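Local coordinates for arsenate Reductase (Corynebacterium glutamicum, PDB 3T38), which reduces arsenate to arsenite with electrons from thioredoxin, using a low molecular weight tyrosine phosphatase fold, as part of bacterial resistance to arsenic, at residues E60-D65 / F142-T147; S154-T159 / K206-S211; L102-G107 / R134-S139; G27-E32 / A69-E74. All blocks are in the same frame, centred on the assembly; numbering follows the deposited sequence.

How the contacts relate
Contacts 1 and 4 both use helix 55-73 of the N-terminal helical part. Contact 1 ties this helix to loop 142-147 of the low molecular weight phosphatase fold. Contact 4 ties its end to the turn before helix 31-49. Their centres lie about 16 Å apart, and both touch the second subunit. Both are near the bound dithiane diol: it is about 6 Å from the side chain of Thr147 and about 7 Å from that of Leu70. Contacts 2 and 3 have centres about 17 Å apart. Helix 190-211 forms one side of contact 2 and, through Asp198, meets Tyr105 and Arg134 of contact 3. Contact 3 is nested within the loop closed by contact 1. Contacts 3 and 4 are on opposite sides of the chain's centre, their centres about 28 Å apart.

Contact 1: E60-D65 / F142-T147; sequences EGFAKD and FPKPLT
Phe62 of helix 55-73 joins the N-terminal helical part to loop 142-147 of the low molecular weight phosphatase fold. It carries nearly all of the helix side of this contact. Its CG stands anti to the backbone N (chi1 -168°), which sends the ring away from the helix among Phe142, Lys144, Pro145 and Thr147. Lys144 CB lies over one face, 4.1 Å from the Phe62 ring centroid, in a CH-pi contact. Farther along that lysine, CD comes 3.7 Å from Phe62 CE1. Pro145 meets the far end of the ring, its CD 3.8 Å from Phe62 CZ. Its carbonyl oxygen lies at the ring edge, near the plane. At the root of the side chain, Phe62 CB touches the edge of the other aromatic ring, 3.8 Å from Phe142 CZ. The lysine chain then folds back, kinked in its last two torsions. Lys144 NZ donates to Phe142 O at 2.9 Å, almost in line with the carbonyl bond (178°). It also bonds to Ser114 O. Arg66, a residue of the ligand pocket, makes a cation-pi contact with Phe62. The lysine thus serves the contact with its methylenes, while its ammonium group is held by backbone carbonyls.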
loop_
_atom_site.group_PDB
_atom_site.type_symbol
_atom_site.label_atom_id
_atom_site.label_comp_id
_atom_site.label_asym_id
_atom_site.label_seq_id
_atom_site.Cartn_x
_atom_site.Cartn_y
_atom_site.Cartn_z
ATOM N N GLU A 60 5.574 -5.987 -11.436
ATOM C CA GLU A 60 4.816 -6.483 -12.586
ATOM C C GLU A 60 4.036 -7.750 -12.230
ATOM O O GLU A 60 2.872 -7.864 -12.584
ATOM C CB GLU A 60 5.724 -6.811 -13.774
ATOM C CG GLU A 60 4.901 -7.313 -14.957
ATOM C CD GLU A 60 5.706 -7.595 -16.192
ATOM O OE1 GLU A 60 6.944 -7.610 -16.109
ATOM O OE2 GLU A 60 5.099 -7.791 -17.267
ATOM N N GLY A 61 4.677 -8.664 -11.508
ATOM C CA GLY A 61 4.001 -9.883 -11.044
ATOM C C GLY A 61 2.848 -9.597 -10.083
ATOM O O GLY A 61 1.727 -10.073 -10.278
ATOM N N PHE A 62 3.143 -8.832 -9.046
ATOM C CA PHE A 62 2.136 -8.306 -8.109
ATOM C C PHE A 62 0.975 -7.515 -8.774
ATOM O O PHE A 62 -0.191 -7.784 -8.532
ATOM C CB PHE A 62 2.859 -7.400 -7.126
ATOM C CG PHE A 62 2.064 -7.016 -5.953
ATOM C CD1 PHE A 62 1.067 -7.845 -5.453
ATOM C CD2 PHE A 62 2.339 -5.814 -5.305
ATOM C CE1 PHE A 62 0.363 -7.458 -4.300
ATOM C CE2 PHE A 62 1.631 -5.414 -4.186
ATOM C CZ PHE A 62 0.646 -6.248 -3.679
ATOM N N ALA A 63 1.282 -6.568 -9.629
ATOM C CA ALA A 63 0.224 -5.903 -10.386
ATOM C C ALA A 63 -0.609 -6.849 -11.189
ATOM O O ALA A 63 -1.822 -6.735 -11.127
ATOM C CB ALA A 63 0.787 -4.758 -11.304
ATOM N N LYS A 64 0.008 -7.734 -11.970
ATOM C CA LYS A 64 -0.719 -8.697 -12.808
ATOM C C LYS A 64 -1.619 -9.621 -11.954
ATOM O O LYS A 64 -2.785 -9.910 -12.315
ATOM C CB LYS A 64 0.258 -9.545 -13.645
ATOM C CG LYS A 64 0.910 -8.758 -14.815
ATOM C CD LYS A 64 1.661 -9.622 -15.795
ATOM C CE LYS A 64 2.120 -8.767 -17.001
ATOM N NZ LYS A 64 3.017 -9.490 -17.985
ATOM N N ASP A 65 -1.121 -10.042 -10.781
ATOM C CA ASP A 65 -1.955 -10.852 -9.940
ATOM C C ASP A 65 -3.098 -10.032 -9.403
ATOM O O ASP A 65 -4.244 -10.512 -9.341
ATOM C CB ASP A 65 -1.223 -11.574 -8.790
ATOM C CG ASP A 65 -2.177 -12.661 -8.114
ATOM O OD1 ASP A 65 -3.154 -13.183 -8.815
ATOM O OD2 ASP A 65 -2.004 -12.973 -6.918
ATOM N N PHE A 142 7.033 -13.693 -2.471
ATOM C CA PHE A 142 7.681 -12.473 -1.936
ATOM C C PHE A 142 6.686 -11.836 -0.989
ATOM O O PHE A 142 5.479 -12.038 -1.159
ATOM C CB PHE A 142 8.074 -11.479 -3.062
ATOM C CG PHE A 142 6.925 -11.079 -3.945
ATOM C CD1 PHE A 142 6.538 -11.877 -5.012
ATOM C CD2 PHE A 142 6.220 -9.906 -3.705
ATOM C CE1 PHE A 142 5.430 -11.527 -5.826
ATOM C CE2 PHE A 142 5.151 -9.521 -4.519
ATOM C CZ PHE A 142 4.725 -10.331 -5.576
ATOM N N PRO A 143 7.165 -11.096 0.027
ATOM C CA PRO A 143 6.164 -10.469 0.932
ATOM C C PRO A 143 5.532 -9.290 0.261
ATOM O O PRO A 143 6.207 -8.595 -0.500
ATOM C CB PRO A 143 7.010 -9.975 2.114
ATOM C CG PRO A 143 8.379 -10.705 1.945
ATOM C CD PRO A 143 8.539 -10.847 0.462
ATOM N N LYS A 144 4.259 -9.036 0.530
ATOM C CA LYS A 144 3.550 -7.946 -0.195
ATOM C C LYS A 144 2.465 -7.461 0.731
ATOM O O LYS A 144 1.936 -8.265 1.498
ATOM C CB LYS A 144 2.956 -8.454 -1.495
ATOM C CG LYS A 144 1.879 -9.602 -1.385
ATOM C CD LYS A 144 1.757 -10.445 -2.724
ATOM C CE LYS A 144 2.792 -11.636 -2.766
ATOM N NZ LYS A 144 2.635 -12.428 -1.477
ATOM N N PRO A 145 2.083 -6.175 0.628
ATOM C CA PRO A 145 0.996 -5.757 1.521
ATOM C C PRO A 145 -0.370 -6.233 1.094
ATOM O O PRO A 145 -0.682 -6.342 -0.116
ATOM C CB PRO A 145 1.002 -4.227 1.408
ATOM C CG PRO A 145 1.441 -3.935 -0.071
ATOM C CD PRO A 145 2.380 -5.175 -0.436
ATOM N N LEU A 146 -1.229 -6.418 2.094
ATOM C CA LEU A 146 -2.655 -6.595 1.851
ATOM C C LEU A 146 -3.258 -5.485 0.992
ATOM O O LEU A 146 -3.039 -4.313 1.238
ATOM C CB LEU A 146 -3.386 -6.624 3.189
ATOM C CG LEU A 146 -4.847 -7.029 3.117
ATOM C CD1 LEU A 146 -5.006 -8.472 2.424
ATOM C CD2 LEU A 146 -5.315 -6.948 4.609
ATOM N N THR A 147 -4.042 -5.855 0.014
ATOM C CA THR A 147 -4.716 -4.853 -0.835
ATOM C C THR A 147 -6.180 -5.310 -0.976
ATOM O O THR A 147 -6.521 -6.452 -0.722
ATOM C CB THR A 147 -4.079 -4.750 -2.219
ATOM O OG1 THR A 147 -4.086 -6.044 -2.832
ATOM C CG2 THR A 147 -2.593 -4.164 -2.176
#

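Contact 2: S154-T159 / K206-S211; sequences SDYVIT and KSIQLS
Tyr156 of strand 156-159 lays its ring against Ile208 of helix 190-211. Ile208 CG1 sits over one face of the ring, displaced toward the rim at the hydroxyl end. It is 4.2 Å from the Tyr156 ring centroid, a CH-pi contact, and 3.9 Å from Tyr156 CZ. The two side chains run antiparallel alongside one another, and CG1 meets the hydroxyl half of the ring. Ile208 CG1 is anti to its carbonyl carbon (chi1 -63°), and this turns the branch toward the tyrosine.

The phenol oxygen reaches the last turn of the helix. Tyr156 OH is 3.0 Å from Ser211 OG, which lies at the edge of the ring near its plane. A water, in the ring plane, hydrogen-bonds to both serines of this turn. It is 3.0 Å from Ser207 OG and 2.9 Å from Ser211 OG. The same water lies 2.5 Å from Tyr156 OH, an unusually short and therefore doubtful distance. The two serines are one helical turn apart, so the water spans that turn. The phenol oxygen probably finds polar company at this helix end.

Farther out, His173 on the neighbouring strand meets the Tyr156 ring, with the planes at about 40°. Gln212 also packs against the tyrosine. Backbone hydrogen bonds from Tyr156 to Gln83 and Leu85 fix its strand beside strand 83-88. This is a C-terminal helix packed on a parallel four-stranded sheet of order 2-1-3-4, as in the low molecular weight tyrosine phosphatase fold.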
loop_
_atom_site.group_PDB
_atom_site.type_symbol
_atom_site.label_atom_id
_atom_site.label_comp_id
_atom_site.label_asym_id
_atom_site.label_seq_id
_atom_site.Cartn_x
_atom_site.Cartn_y
_atom_site.Cartn_z
ATOM N N SER A 154 -11.577 -12.949 -3.148
ATOM C CA SER A 154 -11.388 -14.175 -2.418
ATOM C C SER A 154 -12.750 -14.821 -2.007
ATOM O O SER A 154 -13.699 -14.106 -1.666
ATOM C CB SER A 154 -10.499 -13.901 -1.199
ATOM O OG SER A 154 -9.176 -13.592 -1.618
ATOM N N ASP A 155 -12.854 -16.146 -2.092
ATOM C CA ASP A 155 -14.007 -16.897 -1.507
ATOM C C ASP A 155 -13.720 -17.284 -0.035
ATOM O O ASP A 155 -14.629 -17.470 0.730
ATOM C CB ASP A 155 -14.324 -18.166 -2.310
ATOM C CG ASP A 155 -14.646 -17.874 -3.763
ATOM O OD1 ASP A 155 -15.752 -17.368 -4.034
ATOM O OD2 ASP A 155 -13.793 -18.103 -4.653
ATOM N N TYR A 156 -12.444 -17.424 0.332
ATOM C CA TYR A 156 -12.006 -17.749 1.700
ATOM C C TYR A 156 -10.932 -16.745 2.089
ATOM O O TYR A 156 -10.001 -16.518 1.314
ATOM C CB TYR A 156 -11.361 -19.146 1.767
ATOM C CG TYR A 156 -12.308 -20.290 1.539
ATOM C CD1 TYR A 156 -12.735 -20.600 0.245
ATOM C CD2 TYR A 156 -12.825 -21.039 2.624
ATOM C CE1 TYR A 156 -13.640 -21.631 -0.001
ATOM C CE2 TYR A 156 -13.755 -22.125 2.395
ATOM C CZ TYR A 156 -14.161 -22.394 1.066
ATOM O OH TYR A 156 -15.041 -23.419 0.773
ATOM N N VAL A 157 -11.025 -16.161 3.284
ATOM C CA VAL A 157 -9.991 -15.237 3.733
ATOM C C VAL A 157 -9.567 -15.750 5.072
ATOM O O VAL A 157 -10.398 -15.825 5.976
ATOM C CB VAL A 157 -10.535 -13.768 3.917
ATOM C CG1 VAL A 157 -9.487 -12.880 4.606
ATOM C CG2 VAL A 157 -11.040 -13.133 2.585
ATOM N N ILE A 158 -8.292 -16.119 5.202
ATOM C CA ILE A 158 -7.795 -16.759 6.438
ATOM C C ILE A 158 -6.774 -15.870 7.072
ATOM O O ILE A 158 -5.755 -15.583 6.516
ATOM C CB ILE A 158 -7.198 -18.205 6.239
ATOM C CG1 ILE A 158 -8.249 -19.187 5.707
ATOM C CG2 ILE A 158 -6.689 -18.797 7.530
ATOM C CD1 ILE A 158 -8.474 -19.097 4.224
ATOM N N THR A 159 -7.065 -15.536 8.291
ATOM C CA THR A 159 -6.354 -14.613 9.125
ATOM C C THR A 159 -5.426 -15.353 10.101
ATOM O O THR A 159 -5.822 -16.348 10.679
ATOM C CB THR A 159 -7.468 -13.789 9.867
ATOM O OG1 THR A 159 -7.534 -12.504 9.216
ATOM C CG2 THR A 159 -7.260 -13.679 11.318
ATOM N N LYS A 206 -9.609 -30.503 2.200
ATOM C CA LYS A 206 -10.708 -31.464 2.231
ATOM C C LYS A 206 -12.024 -30.717 2.229
ATOM O O LYS A 206 -12.913 -31.017 1.434
ATOM C CB LYS A 206 -10.589 -32.444 3.411
ATOM C CG LYS A 206 -9.410 -33.484 3.282
ATOM C CD LYS A 206 -9.000 -34.137 4.663
ATOM C CE LYS A 206 -8.003 -35.286 4.526
ATOM N NZ LYS A 206 -8.699 -36.657 4.538
ATOM N N SER A 207 -12.135 -29.694 3.070
ATOM C CA SER A 207 -13.411 -28.982 3.164
ATOM C C SER A 207 -13.800 -28.220 1.875
ATOM O O SER A 207 -14.956 -28.279 1.441
ATOM C CB SER A 207 -13.453 -28.110 4.411
ATOM O OG SER A 207 -14.402 -27.102 4.257
ATOM N N ILE A 208 -12.832 -27.536 1.268
ATOM C CA ILE A 208 -13.030 -26.888 0.013
ATOM C C ILE A 208 -13.498 -27.838 -1.079
ATOM O O ILE A 208 -14.465 -27.533 -1.751
ATOM C CB ILE A 208 -11.720 -26.154 -0.462
ATOM C CG1 ILE A 208 -11.339 -25.032 0.511
ATOM C CG2 ILE A 208 -11.848 -25.699 -1.939
ATOM C CD1 ILE A 208 -10.040 -24.288 0.120
ATOM N N GLN A 209 -12.788 -28.953 -1.287
ATOM C CA GLN A 209 -13.196 -29.981 -2.243
ATOM C C GLN A 209 -14.633 -30.452 -2.098
ATOM O O GLN A 209 -15.359 -30.578 -3.091
ATOM C CB GLN A 209 -12.313 -31.208 -2.107
ATOM C CG GLN A 209 -11.113 -31.185 -2.978
ATOM C CD GLN A 209 -10.202 -32.380 -2.712
ATOM O OE1 GLN A 209 -9.772 -32.600 -1.581
ATOM N NE2 GLN A 209 -9.910 -33.154 -3.761
ATOM N N LEU A 210 -15.024 -30.747 -0.869
ATOM C CA LEU A 210 -16.398 -31.116 -0.558
ATOM C C LEU A 210 -17.383 -29.975 -0.854
ATOM O O LEU A 210 -18.387 -30.194 -1.499
ATOM C CB LEU A 210 -16.526 -31.483 0.917
ATOM C CG LEU A 210 -16.243 -32.934 1.288
ATOM C CD1 LEU A 210 -15.604 -33.070 2.715
ATOM C CD2 LEU A 210 -17.559 -33.767 1.118
ATOM N N SER A 211 -17.098 -28.760 -0.390
ATOM C CA SER A 211 -18.076 -27.688 -0.508
ATOM C C SER A 211 -18.388 -27.246 -1.961
ATOM O O SER A 211 -19.483 -26.749 -2.199
ATOM C CB SER A 211 -17.756 -26.523 0.444
ATOM O OG SER A 211 -16.596 -25.835 0.040
HETATM O O HOH W 1 -15.630 -24.959 2.640
#

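Contact 3: L102-G107 / R134-S139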
loop_
_atom_site.group_PDB
_atom_site.type_symbol
_atom_site.label_atom_id
_atom_site.label_comp_id
_atom_site.label_asym_id
_atom_site.label_seq_id
_atom_site.Cartn_x
_atom_site.Cartn_y
_atom_site.Cartn_z
ATOM N N LEU A 102 -1.259 -25.074 0.485
ATOM C CA LEU A 102 -2.531 -25.264 -0.254
ATOM C C LEU A 102 -2.315 -25.408 -1.761
ATOM O O LEU A 102 -2.919 -26.270 -2.386
ATOM C CB LEU A 102 -3.592 -24.173 0.119
ATOM C CG LEU A 102 -4.968 -24.222 -0.555
ATOM C CD1 LEU A 102 -5.657 -25.566 -0.342
ATOM C CD2 LEU A 102 -5.883 -23.091 -0.063
ATOM N N SER A 103 -1.443 -24.611 -2.356
ATOM C CA SER A 103 -1.163 -24.781 -3.795
ATOM C C SER A 103 -0.609 -26.143 -4.098
ATOM O O SER A 103 -0.920 -26.730 -5.127
ATOM C CB SER A 103 -0.225 -23.676 -4.355
ATOM O OG SER A 103 -0.760 -22.383 -4.015
ATOM N N HIS A 104 0.220 -26.638 -3.181
ATOM C CA HIS A 104 0.885 -27.922 -3.308
ATOM C C HIS A 104 -0.137 -29.101 -3.284
ATOM O O HIS A 104 -0.024 -30.017 -4.115
ATOM C CB HIS A 104 1.935 -28.033 -2.206
ATOM C CG HIS A 104 2.438 -29.414 -1.949
ATOM N ND1 HIS A 104 3.485 -29.972 -2.655
ATOM C CD2 HIS A 104 2.100 -30.322 -0.996
ATOM C CE1 HIS A 104 3.733 -31.187 -2.188
ATOM N NE2 HIS A 104 2.916 -31.417 -1.170
ATOM N N TYR A 105 -1.134 -29.072 -2.384
ATOM C CA TYR A 105 -2.213 -30.107 -2.413
ATOM C C TYR A 105 -3.150 -29.877 -3.562
ATOM O O TYR A 105 -3.527 -30.780 -4.192
ATOM C CB TYR A 105 -2.993 -30.180 -1.074
ATOM C CG TYR A 105 -2.073 -30.485 0.120
ATOM C CD1 TYR A 105 -1.277 -31.585 0.106
ATOM C CD2 TYR A 105 -2.002 -29.661 1.215
ATOM C CE1 TYR A 105 -0.423 -31.879 1.141
ATOM C CE2 TYR A 105 -1.096 -29.917 2.276
ATOM C CZ TYR A 105 -0.325 -31.041 2.229
ATOM O OH TYR A 105 0.577 -31.410 3.250
ATOM N N ALA A 106 -3.501 -28.638 -3.855
ATOM C CA ALA A 106 -4.659 -28.341 -4.737
ATOM C C ALA A 106 -4.283 -28.085 -6.197
ATOM O O ALA A 106 -5.071 -28.321 -7.080
ATOM C CB ALA A 106 -5.482 -27.125 -4.143
ATOM N N GLY A 107 -3.068 -27.594 -6.454
ATOM C CA GLY A 107 -2.636 -27.249 -7.817
ATOM C C GLY A 107 -3.547 -26.186 -8.419
ATOM O O GLY A 107 -3.893 -25.229 -7.766
ATOM N N ARG A 134 11.185 -30.632 1.810
ATOM C CA ARG A 134 10.100 -31.587 1.765
ATOM C C ARG A 134 9.350 -31.405 0.461
ATOM O O ARG A 134 8.189 -31.782 0.356
ATOM C CB ARG A 134 9.150 -31.436 2.959
ATOM C CG ARG A 134 8.398 -30.116 2.997
ATOM C CD ARG A 134 7.525 -30.035 4.216
ATOM N NE ARG A 134 6.194 -30.482 3.899
ATOM C CZ ARG A 134 5.272 -30.812 4.792
ATOM N NH1 ARG A 134 5.568 -30.750 6.100
ATOM N NH2 ARG A 134 4.071 -31.225 4.360
ATOM N N GLY A 135 10.034 -30.830 -0.518
ATOM C CA GLY A 135 9.543 -30.753 -1.875
ATOM C C GLY A 135 8.325 -29.895 -2.095
ATOM O O GLY A 135 7.458 -30.258 -2.895
ATOM N N VAL A 136 8.229 -28.767 -1.404
ATOM C CA VAL A 136 7.114 -27.866 -1.653
ATOM C C VAL A 136 7.649 -26.617 -2.346
ATOM O O VAL A 136 8.467 -25.896 -1.764
ATOM C CB VAL A 136 6.348 -27.453 -0.376
ATOM C CG1 VAL A 136 5.366 -26.273 -0.716
ATOM C CG2 VAL A 136 5.598 -28.637 0.241
ATOM N N ASN A 137 7.163 -26.377 -3.571
ATOM C CA ASN A 137 7.512 -25.211 -4.360
ATOM C C ASN A 137 7.046 -23.886 -3.723
ATOM O O ASN A 137 5.877 -23.746 -3.283
ATOM C CB ASN A 137 6.987 -25.343 -5.780
ATOM C CG ASN A 137 7.202 -26.757 -6.381
ATOM O OD1 ASN A 137 8.227 -27.435 -6.144
ATOM N ND2 ASN A 137 6.228 -27.189 -7.192
ATOM N N ILE A 138 7.983 -22.930 -3.674
ATOM C CA ILE A 138 7.848 -21.710 -2.880
ATOM C C ILE A 138 8.698 -20.603 -3.518
ATOM O O ILE A 138 9.015 -19.572 -2.872
ATOM C CB ILE A 138 8.280 -21.979 -1.402
ATOM C CG1 ILE A 138 8.283 -20.723 -0.535
ATOM C CG2 ILE A 138 9.679 -22.583 -1.352
ATOM C CD1 ILE A 138 6.944 -20.135 -0.178
ATOM N N SER A 139 9.045 -20.791 -4.792
ATOM C CA SER A 139 10.152 -20.030 -5.365
ATOM C C SER A 139 9.878 -18.561 -5.734
ATOM O O SER A 139 10.634 -17.666 -5.303
ATOM C CB SER A 139 10.839 -20.822 -6.498
ATOM O OG SER A 139 11.167 -22.139 -6.041
#
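His104 on helix 94-106 meets Gly135 and Val136 just past helix 125-133. Gly135, with positive phi, is the C-prime residue of a Schellman motif that ends this second helix. Val136, which follows, gives its N to Leu131 O in the same motif. The histidine side chain starts with CB, 4.1 Å from Val136 CG1. A chi1 of 164° places CG beside the carbonyl carbon and carries the ring out over the valine. There CG lies 3.9 Å from Val136 CG2 and ND1 3.8 Å from the same methyl. CD2 and NE2 are slightly farther from it, so the methyl sits almost over the ring centre. It is 3.8 Å from the His104 centroid and only 8° off the ring normal, a well-centred CH-pi contact. At the tip CE1 approaches the backbone, 3.9 Å from Gly135 O. On the helix itself, CD2 rests over the rim of the Tyr105 ring. Tyr105 and Arg134 share Asp198 of helix 190-211: the tyrosine by a hydrogen bond, the arginine by a salt bridge through NH2. Tyr105 OH lies at the guanidinium edge, 3.7 Å from Arg134 NH2.

Contact 4: G27-E32 / A69-E74; sequences GVFSAE and ALAVAE
Phe29, in the turn before helix 31-49, inserts its ring against Leu70, Ala71 and Glu74 at the end of helix 55-73. The contact lies at the subunit interface, beside the dithiane-diol pocket. The apolar contacts are chiefly with Leu70. Leu70 CG approaches Phe29 CZ to 3.6 Å. Its CD2 methyl lies over one face, offset toward the rim, in a CH-pi contact 4.1 Å from the Phe29 centroid and 24° off the normal. A chi1 of -172° swings Leu70 CG to the side of its carbonyl carbon, and from there the branch reaches the ring. Ala71 adds a looser touch, its CB 4.3 Å from Phe29 CZ. The opposite face of the ring is covered from within its own turn by Val28 CG1, 3.7 Å above the plane. The ring is therefore sandwiched between two methyl groups.

Polar atoms meet the edge instead. Ala71 N lies in the ring plane, 3.6 Å from Phe29 CZ. Glu74 OE1 is also in plane, 3.7 Å from Phe29 CE1, with the carboxylate turned 77° against the ring. A negative oxygen facing the ring hydrogens is probably favourable. The same oxygen has a long, weak ion pair with Lys76.

Phe29 also packs on Ile34 and on Glu32 of the second subunit. Leu70 touches Arg36 of that subunit, the pocket residue Tyr37 of helix 31-49, and Asp149 of helix 148-153.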
loop_
_atom_site.group_PDB
_atom_site.type_symbol
_atom_site.label_atom_id
_atom_site.label_comp_id
_atom_site.label_asym_id
_atom_site.label_seq_id
_atom_site.Cartn_x
_atom_site.Cartn_y
_atom_site.Cartn_z
ATOM N N GLY A 27 -10.695 -2.808 -22.713
ATOM C CA GLY A 27 -12.087 -3.262 -22.704
ATOM C C GLY A 27 -12.500 -3.660 -21.293
ATOM O O GLY A 27 -13.686 -3.664 -20.980
ATOM N N VAL A 28 -11.530 -3.968 -20.433
ATOM C CA VAL A 28 -11.819 -4.472 -19.090
ATOM C C VAL A 28 -11.681 -3.399 -17.996
ATOM O O VAL A 28 -12.612 -3.128 -17.223
ATOM C CB VAL A 28 -10.909 -5.694 -18.771
ATOM C CG1 VAL A 28 -11.124 -6.221 -17.359
ATOM C CG2 VAL A 28 -11.138 -6.801 -19.823
ATOM N N PHE A 29 -10.500 -2.799 -17.925
ATOM C CA PHE A 29 -10.266 -1.696 -17.014
ATOM C C PHE A 29 -9.755 -0.518 -17.787
ATOM O O PHE A 29 -9.076 -0.717 -18.801
ATOM C CB PHE A 29 -9.232 -2.092 -15.937
ATOM C CG PHE A 29 -9.673 -3.231 -15.083
ATOM C CD1 PHE A 29 -10.926 -3.203 -14.458
ATOM C CD2 PHE A 29 -8.868 -4.345 -14.920
ATOM C CE1 PHE A 29 -11.344 -4.256 -13.684
ATOM C CE2 PHE A 29 -9.278 -5.416 -14.106
ATOM C CZ PHE A 29 -10.501 -5.369 -13.505
ATOM N N SER A 30 -10.101 0.682 -17.297
ATOM C CA SER A 30 -9.471 1.954 -17.698
ATOM C C SER A 30 -7.961 1.865 -17.587
ATOM O O SER A 30 -7.402 1.344 -16.550
ATOM C CB SER A 30 -9.937 3.126 -16.815
ATOM O OG SER A 30 -11.321 3.024 -16.465
ATOM N N ALA A 31 -7.325 2.334 -18.668
ATOM C CA ALA A 31 -5.894 2.603 -18.770
ATOM C C ALA A 31 -5.359 3.374 -17.562
ATOM O O ALA A 31 -4.275 3.088 -17.102
ATOM C CB ALA A 31 -5.598 3.345 -20.000
ATOM N N GLU A 32 -6.123 4.348 -17.075
ATOM C CA GLU A 32 -5.742 5.106 -15.889
ATOM C C GLU A 32 -5.630 4.160 -14.702
ATOM O O GLU A 32 -4.665 4.227 -13.967
ATOM C CB GLU A 32 -6.692 6.301 -15.608
ATOM C CG GLU A 32 -8.168 5.936 -15.638
ATOM C CD GLU A 32 -9.116 7.111 -15.692
ATOM O OE1 GLU A 32 -10.015 7.167 -14.795
ATOM O OE2 GLU A 32 -8.986 7.940 -16.654
ATOM N N ALA A 69 -7.123 -10.659 -9.766
ATOM C CA ALA A 69 -8.012 -10.618 -8.625
ATOM C C ALA A 69 -9.167 -9.626 -8.870
ATOM O O ALA A 69 -10.330 -10.004 -8.716
ATOM C CB ALA A 69 -7.277 -10.285 -7.341
ATOM N N LEU A 70 -8.882 -8.409 -9.305
ATOM C CA LEU A 70 -9.958 -7.443 -9.542
ATOM C C LEU A 70 -10.948 -7.856 -10.647
ATOM O O LEU A 70 -12.145 -7.634 -10.519
ATOM C CB LEU A 70 -9.380 -6.057 -9.851
ATOM C CG LEU A 70 -10.328 -4.844 -9.957
ATOM C CD1 LEU A 70 -11.080 -4.630 -8.602
ATOM C CD2 LEU A 70 -9.550 -3.591 -10.328
ATOM N N ALA A 71 -10.429 -8.438 -11.721
ATOM C CA ALA A 71 -11.242 -9.011 -12.801
ATOM C C ALA A 71 -12.228 -10.041 -12.240
ATOM O O ALA A 71 -13.392 -10.093 -12.629
ATOM C CB ALA A 71 -10.313 -9.675 -13.820
ATOM N N VAL A 72 -11.731 -10.868 -11.322
ATOM C CA VAL A 72 -12.537 -11.936 -10.715
ATOM C C VAL A 72 -13.587 -11.303 -9.793
ATOM O O VAL A 72 -14.770 -11.558 -9.922
ATOM C CB VAL A 72 -11.644 -12.959 -9.966
ATOM C CG1 VAL A 72 -12.494 -13.929 -9.115
ATOM C CG2 VAL A 72 -10.811 -13.748 -10.972
ATOM N N ALA A 73 -13.138 -10.444 -8.888
ATOM C CA ALA A 73 -14.016 -9.737 -7.969
ATOM C C ALA A 73 -15.223 -9.173 -8.705
ATOM O O ALA A 73 -16.330 -9.197 -8.190
ATOM C CB ALA A 73 -13.245 -8.622 -7.252
ATOM N N GLU A 74 -14.999 -8.697 -9.929
ATOM C CA GLU A 74 -16.039 -8.027 -10.735
ATOM C C GLU A 74 -16.680 -8.910 -11.828
ATOM O O GLU A 74 -17.377 -8.418 -12.756
ATOM C CB GLU A 74 -15.453 -6.776 -11.365
ATOM C CG GLU A 74 -14.796 -5.864 -10.384
ATOM C CD GLU A 74 -14.587 -4.458 -10.910
ATOM O OE1 GLU A 74 -14.707 -4.201 -12.153
ATOM O OE2 GLU A 74 -14.312 -3.587 -10.059
#